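Local coordinates for conserved protein (Methanothermobacter thermautotrophicus, PDB 2WNY) that is of unknown function but, as a DUF54 protein encoded in the exosome superoperon, probably binds RNA, at residues D6-I11 / E67-F72; G91-R96 / L118-E123. The protein carries 1 engineered substitution. All coordinates share one frame; numbering follows the deposited sequence.

Interaction 1. Residues D6-I11 / E67-F72; sequences DMIHNI and EFMEKF
I11, I8 and M7 pack in turn against F68 and M69, packing a helix against one face of an antiparallel sheet in a two-layer alpha+beta fold. I11 and I8 sit on the first strand, M7 on the turn leading into it, and the two partners on helix 62-76. The I11 side chain crosses the F68 ring at a slant and sets its terminal methyl over the middle of one face. CD1 of I11 lies 3.5 Å from the F68 ring centroid and only 12° off the ring normal, which makes this a CH-pi contact. On F68 the torsion chi1 of 175° swings CG opposite the backbone N and carries the ring off the helix toward the strand. I8 meets the same ring obliquely, its CD1 4.0 Å from CD2 of F68. A leucine in place of F68 would probably leave the I11 methyl without a flat face to rest on and open a gap beside I8. F68 also touches L118 and I120 of the neighbouring strand, and its ring meets that of W107. M69, by contrast, is folded at chi2 (-50°) and chi3, and its bent chain runs antiparallel to the I8 side chain, sliding along it; CG of M69 lies 3.9 Å from CG1 of I8. The contact is entirely apolar, and its less buried margin is M7, an extended chain slanting across M69 with sulfur SD 4.0 Å from methyl CE of M69. Deeper in, the sulfur of M69 rests on the branch methyl of I8, SD to CG2 at 3.6 Å.

Interaction 2. Residues G91-R96 / L118-E123; sequences GNLFLR and LKIKVE
L118 opens the pairing with L95 through two backbone bonds: L118 N donates to L95 O at 2.7 Å, and L95 N returns a bond to L118 O, its N-H...O angle 167°. The L118 side chain stands on the face that turns to helix 62-76, where it touches F68. K119 lies on the other face, in a non-hydrogen-bonded pair with F94. The lysine's methylenes lie alongside the ring, both side chains projecting in one direction, with CG of K119 3.5 Å from CE1 of F94. With CG anti to the backbone N, the K119 side chain runs extended as far as CD, which keeps CG and CD both beside the ring, and then bends at chi3 (90°) and again at chi4. Next comes I120, again hydrogen-bonded in both directions: I120 N to L93 O and L93 N to I120 O are each 2.8 Å. These paired bonds, alternating with non-hydrogen-bonded pairs, define neighbouring antiparallel strands, here 115-122 and 92-98, inside a sheet that helix 62-76 covers on the L93, L95, L118 and I120 side. CD1 of I120 reaches CD2 of L93 at 4.1 Å, and L93 in turn touches F72 of that helix. K121 faces N92 in the second non-hydrogen-bonded pair, its extended chain crossing the asparagine at a slant. At V122 the pairing frays: the bond from V122 N to G91 O is weak, 3.4 Å long and bent to 141°. The valine still packs across the strands, CG2 of V122 lying 4.0 Å from CB of L93. G91 has a positive phi at which a CB would collide with the carbonyl O of the preceding residue, which suits a glycine.

Both interactions belong to one two-layer alpha+beta arrangement: interaction 1 lays helix 62-76 against strand 8-17, while interaction 2 joins strands 115-122 and 92-98 in the same sheet. Strand 115-122 lies between strand 8-17 and strand 92-98, and F68 bridges the contacts by touching L118 and I120. Both are largely buried, but their chemistry differs. Interaction 1 is purely side chain to side chain and covers 237 Å², whereas interaction 2 buries 513 Å² and depends on backbone bonds, with a more exposed F94-K119 margin on the face away from the helix. At one end they meet: H9 N lies 2.6 Å from K121 O, a probable hydrogen bond, and M7 N is hydrogen-bonded to OE1 of E123.

Interaction 1. Residues D6-I11 / E67-F72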
# COMPACT_ATOMS: atom_id res chain seq x y z
N ASP A 6 4.04 8.02 15.70
CA ASP A 6 4.54 7.09 14.71
C ASP A 6 3.63 7.04 13.48
O ASP A 6 4.12 6.88 12.36
CB ASP A 6 4.76 5.71 15.33
CG ASP A 6 6.06 5.63 16.16
OD1 ASP A 6 6.82 6.64 16.25
OD2 ASP A 6 6.33 4.53 16.71
N MET A 7 2.32 7.20 13.70
CA MET A 7 1.27 7.19 12.65
C MET A 7 1.07 5.79 12.08
O MET A 7 -0.05 5.27 12.11
CB MET A 7 1.56 8.16 11.50
CG MET A 7 1.73 9.60 11.92
SD MET A 7 1.61 10.67 10.46
CE MET A 7 1.83 12.27 11.27
N ILE A 8 2.15 5.23 11.55
CA ILE A 8 2.13 3.86 11.05
C ILE A 8 3.41 3.14 11.51
O ILE A 8 4.48 3.76 11.64
CB ILE A 8 1.96 3.78 9.49
CG1 ILE A 8 3.13 4.46 8.77
CG2 ILE A 8 0.64 4.37 9.07
CD1 ILE A 8 3.14 4.27 7.26
N HIS A 9 3.29 1.86 11.79
CA HIS A 9 4.44 1.09 12.30
C HIS A 9 5.30 0.57 11.16
O HIS A 9 6.54 0.62 11.20
CB HIS A 9 3.92 -0.07 13.15
CG HIS A 9 3.32 0.38 14.45
ND1 HIS A 9 4.04 1.08 15.39
CD2 HIS A 9 2.08 0.21 14.96
CE1 HIS A 9 3.26 1.34 16.43
NE2 HIS A 9 2.07 0.82 16.20
N ASN A 10 4.62 0.08 10.14
CA ASN A 10 5.29 -0.51 9.00
C ASN A 10 4.29 -0.62 7.84
O ASN A 10 3.07 -0.45 8.05
CB ASN A 10 5.88 -1.88 9.38
CG ASN A 10 4.81 -2.91 9.71
OD1 ASN A 10 4.01 -3.27 8.85
ND2 ASN A 10 4.80 -3.41 10.94
N ILE A 11 4.79 -0.89 6.64
CA ILE A 11 3.92 -1.16 5.49
C ILE A 11 4.43 -2.44 4.83
O ILE A 11 5.64 -2.54 4.52
CB ILE A 11 4.00 -0.05 4.42
CG1 ILE A 11 3.70 1.32 5.04
CG2 ILE A 11 3.01 -0.35 3.28
CD1 ILE A 11 3.63 2.45 4.03
N GLU A 67 7.70 9.79 4.50
CA GLU A 67 7.43 10.26 3.14
C GLU A 67 6.12 9.69 2.59
O GLU A 67 5.34 10.36 1.88
CB GLU A 67 8.58 9.89 2.19
CG GLU A 67 8.31 10.32 0.74
CD GLU A 67 9.56 10.38 -0.13
OE1 GLU A 67 10.68 10.17 0.37
OE2 GLU A 67 9.42 10.66 -1.34
N PHE A 68 5.88 8.42 2.88
CA PHE A 68 4.64 7.79 2.48
C PHE A 68 3.42 8.49 3.13
O PHE A 68 2.43 8.78 2.46
CB PHE A 68 4.64 6.32 2.87
CG PHE A 68 3.33 5.63 2.59
CD1 PHE A 68 3.10 5.04 1.35
CD2 PHE A 68 2.31 5.63 3.55
CE1 PHE A 68 1.86 4.41 1.08
CE2 PHE A 68 1.08 5.00 3.30
CZ PHE A 68 0.85 4.40 2.06
N MET A 69 3.50 8.73 4.43
CA MET A 69 2.40 9.37 5.15
C MET A 69 2.14 10.79 4.62
O MET A 69 0.98 11.23 4.54
CB MET A 69 2.64 9.40 6.66
CG MET A 69 2.39 8.05 7.37
SD MET A 69 0.79 7.27 6.97
CE MET A 69 -0.30 8.54 7.68
N GLU A 70 3.20 11.49 4.25
CA GLU A 70 3.08 12.80 3.62
C GLU A 70 2.22 12.71 2.35
O GLU A 70 1.27 13.47 2.17
CB GLU A 70 4.46 13.33 3.24
CG GLU A 70 5.22 14.03 4.33
CD GLU A 70 6.22 15.02 3.73
OE1 GLU A 70 6.93 14.64 2.76
OE2 GLU A 70 6.29 16.17 4.22
N LYS A 71 2.54 11.77 1.46
CA LYS A 71 1.81 11.62 0.21
C LYS A 71 0.41 11.04 0.46
O LYS A 71 -0.58 11.49 -0.12
CB LYS A 71 2.60 10.73 -0.75
CG LYS A 71 1.86 10.31 -2.02
CD LYS A 71 1.72 11.44 -3.01
CE LYS A 71 1.34 10.91 -4.39
NZ LYS A 71 1.69 11.90 -5.43
N PHE A 72 0.34 10.06 1.35
CA PHE A 72 -0.94 9.46 1.74
C PHE A 72 -1.91 10.53 2.24
O PHE A 72 -3.09 10.56 1.85
CB PHE A 72 -0.70 8.37 2.81
CG PHE A 72 -1.95 7.78 3.40
CD1 PHE A 72 -2.49 6.60 2.89
CD2 PHE A 72 -2.57 8.37 4.49
CE1 PHE A 72 -3.65 6.04 3.44
CE2 PHE A 72 -3.73 7.82 5.05
CZ PHE A 72 -4.26 6.65 4.53

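Interaction 2. Residues G91-R96 / L118-E123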
# COMPACT_ATOMS: atom_id res chain seq x y z
N GLY A 91 -6.14 -3.29 13.61
CA GLY A 91 -5.38 -2.04 13.44
C GLY A 91 -4.87 -1.76 12.03
O GLY A 91 -4.47 -0.63 11.72
N ASN A 92 -4.90 -2.77 11.15
CA ASN A 92 -4.35 -2.63 9.80
C ASN A 92 -5.28 -1.93 8.82
O ASN A 92 -6.50 -2.06 8.89
CB ASN A 92 -3.95 -4.01 9.25
CG ASN A 92 -2.93 -4.72 10.13
OD1 ASN A 92 -3.19 -5.80 10.66
ND2 ASN A 92 -1.77 -4.10 10.32
N LEU A 93 -4.68 -1.19 7.90
CA LEU A 93 -5.42 -0.59 6.79
C LEU A 93 -4.96 -1.27 5.52
O LEU A 93 -3.77 -1.20 5.17
CB LEU A 93 -5.16 0.92 6.71
CG LEU A 93 -5.59 1.66 5.42
CD1 LEU A 93 -7.10 1.54 5.16
CD2 LEU A 93 -5.20 3.13 5.49
N PHE A 94 -5.89 -1.91 4.81
CA PHE A 94 -5.57 -2.56 3.55
C PHE A 94 -5.99 -1.68 2.39
O PHE A 94 -7.18 -1.37 2.22
CB PHE A 94 -6.27 -3.89 3.43
CG PHE A 94 -5.73 -4.94 4.34
CD1 PHE A 94 -4.79 -5.86 3.88
CD2 PHE A 94 -6.17 -5.03 5.65
CE1 PHE A 94 -4.29 -6.85 4.72
CE2 PHE A 94 -5.67 -6.03 6.51
CZ PHE A 94 -4.74 -6.94 6.04
N LEU A 95 -5.00 -1.29 1.60
CA LEU A 95 -5.22 -0.34 0.52
C LEU A 95 -4.61 -0.90 -0.76
O LEU A 95 -3.42 -1.24 -0.80
CB LEU A 95 -4.57 1.00 0.88
CG LEU A 95 -4.68 2.10 -0.17
CD1 LEU A 95 -6.15 2.43 -0.48
CD2 LEU A 95 -3.91 3.33 0.31
N ARG A 96 -5.45 -0.99 -1.78
CA ARG A 96 -5.02 -1.43 -3.11
C ARG A 96 -5.06 -0.24 -4.06
O ARG A 96 -6.06 0.47 -4.14
CB ARG A 96 -5.95 -2.50 -3.65
CG ARG A 96 -6.16 -3.68 -2.75
CD ARG A 96 -6.99 -4.74 -3.43
NE ARG A 96 -7.29 -5.82 -2.51
CZ ARG A 96 -7.78 -7.01 -2.86
NH1 ARG A 96 -8.05 -7.27 -4.13
NH2 ARG A 96 -8.01 -7.93 -1.93
N LEU A 118 -1.20 -2.76 -0.42
CA LEU A 118 -0.53 -2.32 0.81
C LEU A 118 -1.27 -2.81 2.05
O LEU A 118 -2.51 -2.71 2.15
CB LEU A 118 -0.40 -0.81 0.84
CG LEU A 118 0.09 -0.15 -0.46
CD1 LEU A 118 -0.10 1.35 -0.37
CD2 LEU A 118 1.53 -0.50 -0.74
N LYS A 119 -0.51 -3.40 2.97
CA LYS A 119 -1.04 -3.71 4.29
C LYS A 119 -0.34 -2.74 5.23
O LYS A 119 0.85 -2.90 5.54
CB LYS A 119 -0.77 -5.17 4.67
CG LYS A 119 -1.28 -5.55 6.07
CD LYS A 119 -1.06 -7.02 6.38
CE LYS A 119 0.30 -7.29 7.04
NZ LYS A 119 0.47 -6.57 8.35
N ILE A 120 -1.06 -1.72 5.65
CA ILE A 120 -0.49 -0.65 6.46
C ILE A 120 -0.80 -0.86 7.96
O ILE A 120 -1.96 -0.74 8.39
CB ILE A 120 -0.99 0.74 6.00
CG1 ILE A 120 -0.71 0.97 4.51
CG2 ILE A 120 -0.30 1.86 6.85
CD1 ILE A 120 -1.51 2.16 3.90
N LYS A 121 0.23 -1.14 8.76
CA LYS A 121 0.07 -1.28 10.21
C LYS A 121 -0.03 0.10 10.88
O LYS A 121 0.97 0.77 11.14
CB LYS A 121 1.17 -2.14 10.85
CG LYS A 121 0.86 -2.58 12.31
CD LYS A 121 1.92 -3.52 12.83
CE LYS A 121 1.70 -3.82 14.31
NZ LYS A 121 2.81 -4.66 14.82
N VAL A 122 -1.26 0.49 11.17
CA VAL A 122 -1.55 1.79 11.74
C VAL A 122 -1.22 1.79 13.23
O VAL A 122 -1.56 0.86 13.96
CB VAL A 122 -3.03 2.17 11.50
CG1 VAL A 122 -3.40 3.49 12.21
CG2 VAL A 122 -3.31 2.25 9.99
N GLU A 123 -0.51 2.83 13.66
CA GLU A 123 -0.28 3.06 15.09
C GLU A 123 -1.62 3.17 15.78
O GLU A 123 -2.42 4.08 15.47
CB GLU A 123 0.54 4.33 15.32
CG GLU A 123 0.98 4.54 16.76
CD GLU A 123 1.67 5.89 16.96
OE1 GLU A 123 1.37 6.86 16.22
OE2 GLU A 123 2.52 5.98 17.86